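Local atomic coordinates of DNA processing protein DprA (Streptococcus pneumoniae, PDB entry 3UQZ), a protein that binds single-stranded DNA cooperatively, shields it from nucleases and helps load the recombinase RecA onto it during natural transformation. Residues 3-8 against 73-78; 158-163 against 186-191; 221-226 against 253-258. All blocks are in the same frame, centred on the assembly; numbering follows the deposited sequence.

Contact 1: 3-8 against 73-78; sequences ITNYEI and SFSILD
The side-chain amide of Asn5, in the first turn of helix 5-13, is gripped at both ends by the end of strand 73-75 and the turn it runs into. Its OD1 accepts from the hydroxyl of Ser75, with Ser75 OG 2.6 Å from Asn5 OD1 and lying 41° above the carbonyl plane. Its ND2 donates to Asp78, with Asn5 ND2 3.0 Å from Asp78 OD2; this bond is nearly straight, runs close to the amide plane and uses the syn lone pair of the carboxylate oxygen. A water accepts from the amide, 2.6 Å from Asn5 ND2, and bridges to Ser73, with a hydrogen bond to its OG and a weak one to its O. Bonds to both the oxygen and the nitrogen fix which way round the amide sits.

The partners are themselves held by the turn. Asp78 OD2 also accepts from its own segment, 3.0 Å from Ser75 N, so one oxygen serves two donors. Ser75 OG sits between backbone N and carbonyl carbon (chi1 70°), where it both reaches Asn5 and accepts from Leu77 N in an ST turn; a type I turn spans Ser75 to Asp78. Beside this polar cluster Ile8 CD1 rests 3.8 Å from Ser75 CB and 3.9 Å from Leu77 CD1. Thr4 caps the helix through a weak bond from Glu7 N.

The contact joins the N-terminal sterile alpha motif region to the edge of the Rossmann-like sheet. Helix 18-28 packs on Ile8 and Leu77 through Leu25, Phe68 of helix 61-69 touches Asn5 and Ser73, and strand 94-99 lies alongside strand 73-75.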
loop_
_atom_site.group_PDB
_atom_site.type_symbol
_atom_site.label_atom_id
_atom_site.label_comp_id
_atom_site.label_asym_id
_atom_site.label_seq_id
_atom_site.Cartn_x
_atom_site.Cartn_y
_atom_site.Cartn_z
ATOM N N ILE A 3 -10.889 -37.344 31.699
ATOM C CA ILE A 3 -11.434 -36.262 30.872
ATOM C C ILE A 3 -11.372 -36.672 29.400
ATOM O O ILE A 3 -10.296 -36.676 28.794
ATOM C CB ILE A 3 -10.803 -34.856 31.131
ATOM C CG1 ILE A 3 -10.708 -34.531 32.639
ATOM C CG2 ILE A 3 -11.576 -33.763 30.370
ATOM C CD1 ILE A 3 -9.679 -33.448 32.985
ATOM N N THR A 4 -12.532 -37.059 28.850
ATOM C CA THR A 4 -12.714 -37.455 27.444
ATOM C C THR A 4 -13.264 -36.236 26.682
ATOM O O THR A 4 -13.494 -35.194 27.313
ATOM C CB THR A 4 -13.693 -38.656 27.355
ATOM O OG1 THR A 4 -14.942 -38.305 27.941
ATOM C CG2 THR A 4 -13.161 -39.908 28.007
ATOM N N ASN A 5 -13.501 -36.356 25.349
ATOM C CA ASN A 5 -14.070 -35.248 24.568
ATOM C C ASN A 5 -15.471 -34.894 25.061
ATOM O O ASN A 5 -15.807 -33.705 25.131
ATOM C CB ASN A 5 -14.074 -35.533 23.067
ATOM C CG ASN A 5 -12.712 -35.556 22.414
ATOM O OD1 ASN A 5 -11.666 -35.317 23.052
ATOM N ND2 ASN A 5 -12.700 -35.885 21.116
ATOM N N TYR A 6 -16.267 -35.919 25.458
ATOM C CA TYR A 6 -17.608 -35.715 26.027
ATOM C C TYR A 6 -17.519 -34.918 27.337
ATOM O O TYR A 6 -18.372 -34.061 27.591
ATOM C CB TYR A 6 -18.342 -37.058 26.259
ATOM C CG TYR A 6 -19.613 -36.903 27.068
ATOM C CD1 TYR A 6 -20.766 -36.373 26.498
ATOM C CD2 TYR A 6 -19.639 -37.200 28.430
ATOM C CE1 TYR A 6 -21.914 -36.152 27.256
ATOM C CE2 TYR A 6 -20.780 -36.981 29.198
ATOM C CZ TYR A 6 -21.920 -36.472 28.605
ATOM O OH TYR A 6 -23.050 -36.284 29.358
ATOM N N GLU A 7 -16.497 -35.217 28.165
ATOM C CA GLU A 7 -16.298 -34.535 29.440
ATOM C C GLU A 7 -15.904 -33.090 29.234
ATOM O O GLU A 7 -16.412 -32.226 29.956
ATOM C CB GLU A 7 -15.319 -35.284 30.347
ATOM C CG GLU A 7 -15.846 -36.620 30.847
ATOM C CD GLU A 7 -16.987 -36.573 31.844
ATOM O OE1 GLU A 7 -17.219 -35.503 32.453
ATOM O OE2 GLU A 7 -17.644 -37.623 32.023
ATOM N N ILE A 8 -15.078 -32.812 28.194
ATOM C CA ILE A 8 -14.685 -31.451 27.812
ATOM C C ILE A 8 -15.967 -30.643 27.519
ATOM O O ILE A 8 -16.152 -29.567 28.094
ATOM C CB ILE A 8 -13.678 -31.450 26.623
ATOM C CG1 ILE A 8 -12.280 -31.965 27.073
ATOM C CG2 ILE A 8 -13.571 -30.065 26.019
ATOM C CD1 ILE A 8 -11.297 -32.362 25.943
ATOM N N SER A 73 -16.753 -34.639 16.426
ATOM C CA SER A 73 -15.873 -33.644 17.026
ATOM C C SER A 73 -14.454 -34.155 17.198
ATOM O O SER A 73 -14.174 -35.330 16.954
ATOM C CB SER A 73 -16.435 -33.194 18.378
ATOM O OG SER A 73 -16.687 -34.287 19.247
ATOM N N PHE A 74 -13.553 -33.245 17.586
ATOM C CA PHE A 74 -12.152 -33.484 17.921
ATOM C C PHE A 74 -11.713 -32.400 18.896
ATOM O O PHE A 74 -12.260 -31.293 18.869
ATOM C CB PHE A 74 -11.239 -33.566 16.678
ATOM C CG PHE A 74 -11.037 -32.288 15.890
ATOM C CD1 PHE A 74 -9.939 -31.465 16.137
ATOM C CD2 PHE A 74 -11.936 -31.914 14.889
ATOM C CE1 PHE A 74 -9.763 -30.270 15.430
ATOM C CE2 PHE A 74 -11.753 -30.721 14.177
ATOM C CZ PHE A 74 -10.665 -29.912 14.449
ATOM N N SER A 75 -10.773 -32.732 19.795
ATOM C CA SER A 75 -10.292 -31.803 20.819
ATOM C C SER A 75 -8.796 -31.566 20.697
ATOM O O SER A 75 -8.120 -32.266 19.943
ATOM C CB SER A 75 -10.621 -32.334 22.213
ATOM O OG SER A 75 -9.839 -33.473 22.539
ATOM N N ILE A 76 -8.273 -30.626 21.502
ATOM C CA ILE A 76 -6.852 -30.300 21.595
ATOM C C ILE A 76 -6.012 -31.522 22.077
ATOM O O ILE A 76 -4.791 -31.499 21.960
ATOM C CB ILE A 76 -6.660 -29.002 22.440
ATOM C CG1 ILE A 76 -5.297 -28.302 22.142
ATOM C CG2 ILE A 76 -6.916 -29.236 23.933
ATOM C CD1 ILE A 76 -5.270 -26.766 22.339
ATOM N N LEU A 77 -6.673 -32.586 22.587
ATOM C CA LEU A 77 -6.039 -33.830 23.054
ATOM C C LEU A 77 -5.805 -34.818 21.903
ATOM O O LEU A 77 -4.912 -35.662 21.992
ATOM C CB LEU A 77 -6.875 -34.508 24.169
ATOM C CG LEU A 77 -7.129 -33.702 25.487
ATOM C CD1 LEU A 77 -8.030 -34.485 26.445
ATOM C CD2 LEU A 77 -5.825 -33.280 26.203
ATOM N N ASP A 78 -6.598 -34.699 20.823
ATOM C CA ASP A 78 -6.528 -35.543 19.632
ATOM C C ASP A 78 -5.383 -35.200 18.691
ATOM O O ASP A 78 -4.981 -34.043 18.589
ATOM C CB ASP A 78 -7.882 -35.563 18.901
ATOM C CG ASP A 78 -9.019 -36.154 19.733
ATOM O OD1 ASP A 78 -8.772 -37.140 20.473
ATOM O OD2 ASP A 78 -10.151 -35.638 19.646
HETATM O O HOH W 1 -14.992 -36.267 19.872
#

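Contact 2: 158-163 against 186-191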
loop_
_atom_site.group_PDB
_atom_site.type_symbol
_atom_site.label_atom_id
_atom_site.label_comp_id
_atom_site.label_asym_id
_atom_site.label_seq_id
_atom_site.Cartn_x
_atom_site.Cartn_y
_atom_site.Cartn_z
ATOM N N GLY A 158 -11.866 -25.130 -8.622
ATOM C CA GLY A 158 -11.710 -26.560 -8.391
ATOM C C GLY A 158 -10.833 -26.820 -7.177
ATOM O O GLY A 158 -10.185 -27.870 -7.079
ATOM N N GLY A 159 -10.810 -25.851 -6.259
ATOM C CA GLY A 159 -10.023 -25.898 -5.033
ATOM C C GLY A 159 -10.810 -26.286 -3.799
ATOM O O GLY A 159 -11.984 -26.655 -3.882
ATOM N N LYS A 160 -10.163 -26.196 -2.637
ATOM C CA LYS A 160 -10.771 -26.591 -1.369
ATOM C C LYS A 160 -11.009 -25.423 -0.438
ATOM O O LYS A 160 -10.220 -24.483 -0.436
ATOM C CB LYS A 160 -9.924 -27.681 -0.678
ATOM C CG LYS A 160 -9.676 -28.960 -1.516
ATOM C CD LYS A 160 -10.934 -29.706 -2.031
ATOM C CE LYS A 160 -11.738 -30.430 -0.973
ATOM N NZ LYS A 160 -12.938 -31.090 -1.554
ATOM N N THR A 161 -12.094 -25.483 0.357
ATOM C CA THR A 161 -12.441 -24.448 1.336
ATOM C C THR A 161 -12.839 -24.976 2.736
ATOM O O THR A 161 -13.483 -26.023 2.848
ATOM C CB THR A 161 -13.460 -23.435 0.754
ATOM O OG1 THR A 161 -13.455 -22.262 1.565
ATOM C CG2 THR A 161 -14.875 -23.975 0.682
ATOM N N ILE A 162 -12.469 -24.222 3.795
ATOM C CA ILE A 162 -12.869 -24.503 5.180
ATOM C C ILE A 162 -13.680 -23.307 5.670
ATOM O O ILE A 162 -13.222 -22.172 5.543
ATOM C CB ILE A 162 -11.683 -24.812 6.153
ATOM C CG1 ILE A 162 -10.897 -26.062 5.729
ATOM C CG2 ILE A 162 -12.171 -24.941 7.618
ATOM C CD1 ILE A 162 -9.565 -26.247 6.446
ATOM N N ALA A 163 -14.876 -23.556 6.231
ATOM C CA ALA A 163 -15.722 -22.522 6.837
ATOM C C ALA A 163 -15.720 -22.668 8.364
ATOM O O ALA A 163 -15.857 -23.782 8.882
ATOM C CB ALA A 163 -17.138 -22.602 6.312
ATOM N N ASN A 186 -20.949 -30.877 2.902
ATOM C CA ASN A 186 -20.979 -32.116 2.119
ATOM C C ASN A 186 -19.602 -32.490 1.554
ATOM O O ASN A 186 -19.057 -33.541 1.902
ATOM C CB ASN A 186 -21.964 -31.995 0.950
ATOM C CG ASN A 186 -23.407 -31.909 1.326
ATOM O OD1 ASN A 186 -23.896 -32.653 2.187
ATOM N ND2 ASN A 186 -24.140 -31.046 0.618
ATOM N N ASP A 187 -19.078 -31.655 0.648
ATOM C CA ASP A 187 -17.840 -31.904 -0.074
ATOM C C ASP A 187 -16.544 -31.402 0.542
ATOM O O ASP A 187 -15.484 -31.913 0.175
ATOM C CB ASP A 187 -17.971 -31.376 -1.514
ATOM C CG ASP A 187 -18.953 -32.127 -2.399
ATOM O OD1 ASP A 187 -19.801 -32.866 -1.854
ATOM O OD2 ASP A 187 -18.884 -31.956 -3.636
ATOM N N HIS A 188 -16.618 -30.398 1.450
ATOM C CA HIS A 188 -15.469 -29.737 2.084
ATOM C C HIS A 188 -15.492 -29.926 3.611
ATOM O O HIS A 188 -15.770 -31.033 4.054
ATOM C CB HIS A 188 -15.456 -28.254 1.657
ATOM C CG HIS A 188 -15.385 -28.082 0.174
ATOM N ND1 HIS A 188 -14.179 -27.897 -0.465
ATOM C CD2 HIS A 188 -16.365 -28.182 -0.755
ATOM C CE1 HIS A 188 -14.459 -27.871 -1.760
ATOM N NE2 HIS A 188 -15.761 -28.047 -1.984
ATOM N N LEU A 189 -15.219 -28.870 4.415
ATOM C CA LEU A 189 -15.209 -28.929 5.880
ATOM C C LEU A 189 -15.780 -27.653 6.540
ATOM O O LEU A 189 -15.381 -26.537 6.194
ATOM C CB LEU A 189 -13.775 -29.191 6.366
ATOM C CG LEU A 189 -13.510 -29.280 7.877
ATOM C CD1 LEU A 189 -14.222 -30.481 8.525
ATOM C CD2 LEU A 189 -12.016 -29.337 8.147
ATOM N N VAL A 190 -16.712 -27.832 7.492
ATOM C CA VAL A 190 -17.308 -26.746 8.277
ATOM C C VAL A 190 -16.923 -27.017 9.723
ATOM O O VAL A 190 -17.144 -28.128 10.213
ATOM C CB VAL A 190 -18.858 -26.610 8.139
ATOM C CG1 VAL A 190 -19.361 -25.355 8.841
ATOM C CG2 VAL A 190 -19.309 -26.614 6.688
ATOM N N LEU A 191 -16.334 -26.022 10.393
ATOM C CA LEU A 191 -15.934 -26.132 11.798
ATOM C C LEU A 191 -16.767 -25.187 12.678
ATOM O O LEU A 191 -17.175 -24.100 12.231
ATOM C CB LEU A 191 -14.441 -25.827 11.982
ATOM C CG LEU A 191 -13.432 -26.765 11.317
ATOM C CD1 LEU A 191 -12.041 -26.123 11.288
ATOM C CD2 LEU A 191 -13.383 -28.147 12.009
#
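The imidazole of His188 lies between two consecutive residues of the other segment, Lys160 on one side and Thr161 over the opposite face. On the lysine side Lys160 CE comes to 3.6 Å from His188 ND1, and the chain leaves NZ above that side, just outside the rim at CE1. On the other side the methyl CG2 of Thr161 stands 4.0 Å above the ring plane, displaced toward the rim. Near the plane, at the edge, the backbone carbonyl of Gly159 approaches with its O 3.5 Å from His188 CE1.

Lys160 reaches this place because its chain folds back at chi2 and chi3 (-56° and -71°). Its ammonium then donates to the last turn of helix 178-187, with Lys160 NZ 3.2 Å from Asp187 O and tilted well above that carbonyl plane. Thr161 turns its hydroxyl to Ile138 O, leaving the methyl for the ring.

Beyond the histidine the backbones become parallel strands. Ala163 N donates to Leu189 O at 3.0 Å, and Leu191 N to Ala163 O at 2.7 Å. Ile162 and Leu189 share one face of the sheet, where Ile162 CG2 also meets Leu191 CD1 at 3.9 Å; Ala163 and Val190 share the other face, near Ile184 of helix 178-187. This is the beta-alpha-beta unit formed by strand 161-164, helix 178-187 and strand 189-192 in the Rossmann-like domain. Where this apolar strand pairing begins, a histidine is set between a methyl and a lysine, and the nearby ammonium would probably disfavour a positive charge on the ring.

Contact 3: 221-226 against 253-258; sequences VAEAKM and DGLSDG
Leu255 packs its methyls on the carboxylate of Glu223 and on the aliphatic chain of Lys225. Leu255 CD2 is 3.6 Å from Glu223 OE1, the two side chains crossing at a slant, and 3.7 Å from Lys225 CE, whose extended chain runs beside the leucine in the same direction. Farther along, the selenomethionine at Met226 meets Asp257 at about a right angle, with Met226 CG 3.6 Å from Asp257 CB. A bend at chi2 (-61°) brings the end of that chain back over the Asp257 backbone, Met226 CE lying 3.3 Å from Asp257 O.

One direct hydrogen bond joins the backbones: Gly258 N donates to Ala224 O at 2.8 Å. Gly258, without a side chain, lets the helix start come close to the carbonyls of Ala224 and Lys225.

Two waters add bridges. One accepts from Glu223 N and donates to Ser256 OG, 2.7 Å away from that oxygen. The other accepts from Met226 N at 2.8 Å and donates to Gly254 O.

Together these bonds set the start of helix 257-264 against the loop leaving strand 218-222. Glu223 OE2 is hydrogen-bonded to Ser118 OG; OE1, which also has a polar partner outside the segments, touches the leucine methyls. Chemically, the interface is thus a mixture: backbone groups are joined by one direct bond and two water bridges, while the methyls of Leu255 touch both a carboxylate and a lysine chain.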
loop_
_atom_site.group_PDB
_atom_site.type_symbol
_atom_site.label_atom_id
_atom_site.label_comp_id
_atom_site.label_asym_id
_atom_site.label_seq_id
_atom_site.Cartn_x
_atom_site.Cartn_y
_atom_site.Cartn_z
ATOM N N VAL A 221 -6.587 -9.800 3.333
ATOM C CA VAL A 221 -7.593 -8.758 3.596
ATOM C C VAL A 221 -8.009 -8.071 2.318
ATOM O O VAL A 221 -7.177 -7.798 1.454
ATOM C CB VAL A 221 -7.211 -7.676 4.628
ATOM C CG1 VAL A 221 -8.279 -7.539 5.704
ATOM C CG2 VAL A 221 -5.811 -7.859 5.193
ATOM N N ALA A 222 -9.288 -7.727 2.244
ATOM C CA ALA A 222 -9.885 -7.004 1.139
ATOM C C ALA A 222 -11.067 -6.243 1.670
ATOM O O ALA A 222 -11.927 -6.812 2.348
ATOM C CB ALA A 222 -10.333 -7.957 0.056
ATOM N N GLU A 223 -11.092 -4.944 1.381
ATOM C CA GLU A 223 -12.148 -4.027 1.786
ATOM C C GLU A 223 -12.410 -4.036 3.286
ATOM O O GLU A 223 -13.537 -4.237 3.718
ATOM C CB GLU A 223 -13.429 -4.195 0.934
ATOM C CG GLU A 223 -13.212 -3.896 -0.544
ATOM C CD GLU A 223 -14.404 -3.375 -1.319
ATOM O OE1 GLU A 223 -15.555 -3.558 -0.857
ATOM O OE2 GLU A 223 -14.186 -2.818 -2.420
ATOM N N ALA A 224 -11.365 -3.808 4.075
ATOM C CA ALA A 224 -11.482 -3.702 5.521
ATOM C C ALA A 224 -11.606 -2.214 5.837
ATOM O O ALA A 224 -10.803 -1.411 5.362
ATOM C CB ALA A 224 -10.262 -4.305 6.202
ATOM N N LYS A 225 -12.693 -1.840 6.515
ATOM C CA LYS A 225 -12.959 -0.459 6.911
ATOM C C LYS A 225 -12.191 -0.181 8.192
ATOM O O LYS A 225 -11.668 -1.111 8.809
ATOM C CB LYS A 225 -14.456 -0.244 7.163
ATOM C CG LYS A 225 -15.276 -0.168 5.899
ATOM C CD LYS A 225 -16.728 -0.325 6.209
ATOM C CE LYS A 225 -17.454 -0.838 5.000
ATOM N NZ LYS A 225 -18.923 -0.697 5.149
HETATM N N MSE A 226 -12.103 1.089 8.596
HETATM C CA MSE A 226 -11.465 1.421 9.861
HETATM C C MSE A 226 -12.401 0.928 10.958
HETATM O O MSE A 226 -13.616 0.881 10.751
HETATM C CB MSE A 226 -11.242 2.928 9.985
HETATM C CG MSE A 226 -10.094 3.430 9.140
HETATM SE SE MSE A 226 -8.347 2.663 9.571
HETATM C CE MSE A 226 -7.281 3.957 8.571
ATOM N N ASP A 253 -13.559 5.861 -1.309
ATOM C CA ASP A 253 -14.651 5.042 -0.722
ATOM C C ASP A 253 -14.718 4.917 0.781
ATOM O O ASP A 253 -15.820 4.775 1.315
ATOM C CB ASP A 253 -14.588 3.578 -1.198
ATOM C CG ASP A 253 -14.695 3.315 -2.669
ATOM O OD1 ASP A 253 -15.549 3.947 -3.322
ATOM O OD2 ASP A 253 -14.061 2.348 -3.138
ATOM N N GLY A 254 -13.570 4.755 1.430
ATOM C CA GLY A 254 -13.523 4.477 2.863
ATOM C C GLY A 254 -13.511 2.978 3.127
ATOM O O GLY A 254 -13.187 2.530 4.235
ATOM N N LEU A 255 -13.845 2.192 2.084
ATOM C CA LEU A 255 -13.900 0.738 2.084
ATOM C C LEU A 255 -12.561 0.052 2.324
ATOM O O LEU A 255 -12.545 -0.965 3.006
ATOM C CB LEU A 255 -14.500 0.233 0.765
ATOM C CG LEU A 255 -16.018 0.166 0.692
ATOM C CD1 LEU A 255 -16.467 0.119 -0.737
ATOM C CD2 LEU A 255 -16.559 -1.044 1.452
ATOM N N SER A 256 -11.453 0.567 1.752
ATOM C CA SER A 256 -10.136 -0.065 1.903
ATOM C C SER A 256 -9.193 0.634 2.890
ATOM O O SER A 256 -7.993 0.360 2.878
ATOM C CB SER A 256 -9.472 -0.250 0.543
ATOM O OG SER A 256 -10.179 -1.184 -0.255
ATOM N N ASP A 257 -9.741 1.496 3.768
ATOM C CA ASP A 257 -8.979 2.269 4.750
ATOM C C ASP A 257 -8.186 1.408 5.716
ATOM O O ASP A 257 -7.065 1.765 6.070
ATOM C CB ASP A 257 -9.887 3.253 5.520
ATOM C CG ASP A 257 -10.437 4.453 4.748
ATOM O OD1 ASP A 257 -10.201 4.539 3.515
ATOM O OD2 ASP A 257 -11.132 5.294 5.373
ATOM N N GLY A 258 -8.777 0.295 6.136
ATOM C CA GLY A 258 -8.164 -0.653 7.060
ATOM C C GLY A 258 -7.006 -1.399 6.435
ATOM O O GLY A 258 -5.987 -1.609 7.091
HETATM O O HOH W 2 -9.434 -3.716 -0.695
HETATM O O HOH W 3 -13.059 3.105 6.953
#

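How the contacts relate
From the N terminus, contact 1 closes the longest loop: the chain passes through the helices of the sterile alpha motif region before 73-78 returns to 3-8. Contact 2 then closes the shorter beta-alpha-beta connection between 158-163 and 186-191, and contact 3 brings 253-258 back to 221-226 after helix 229-239 and strand 243-246. The three loops follow in series; none nests or crosses. All reach one sheet: contact 1 at its outermost strand 73-75, contact 2 within it, contact 3 beyond strand 218-222. Contacts 1 and 2 touch, Phe74 CE2 being 3.7 Å from Leu191 CD2, whereas contacts 1 and 3 have centres about 39 Å apart.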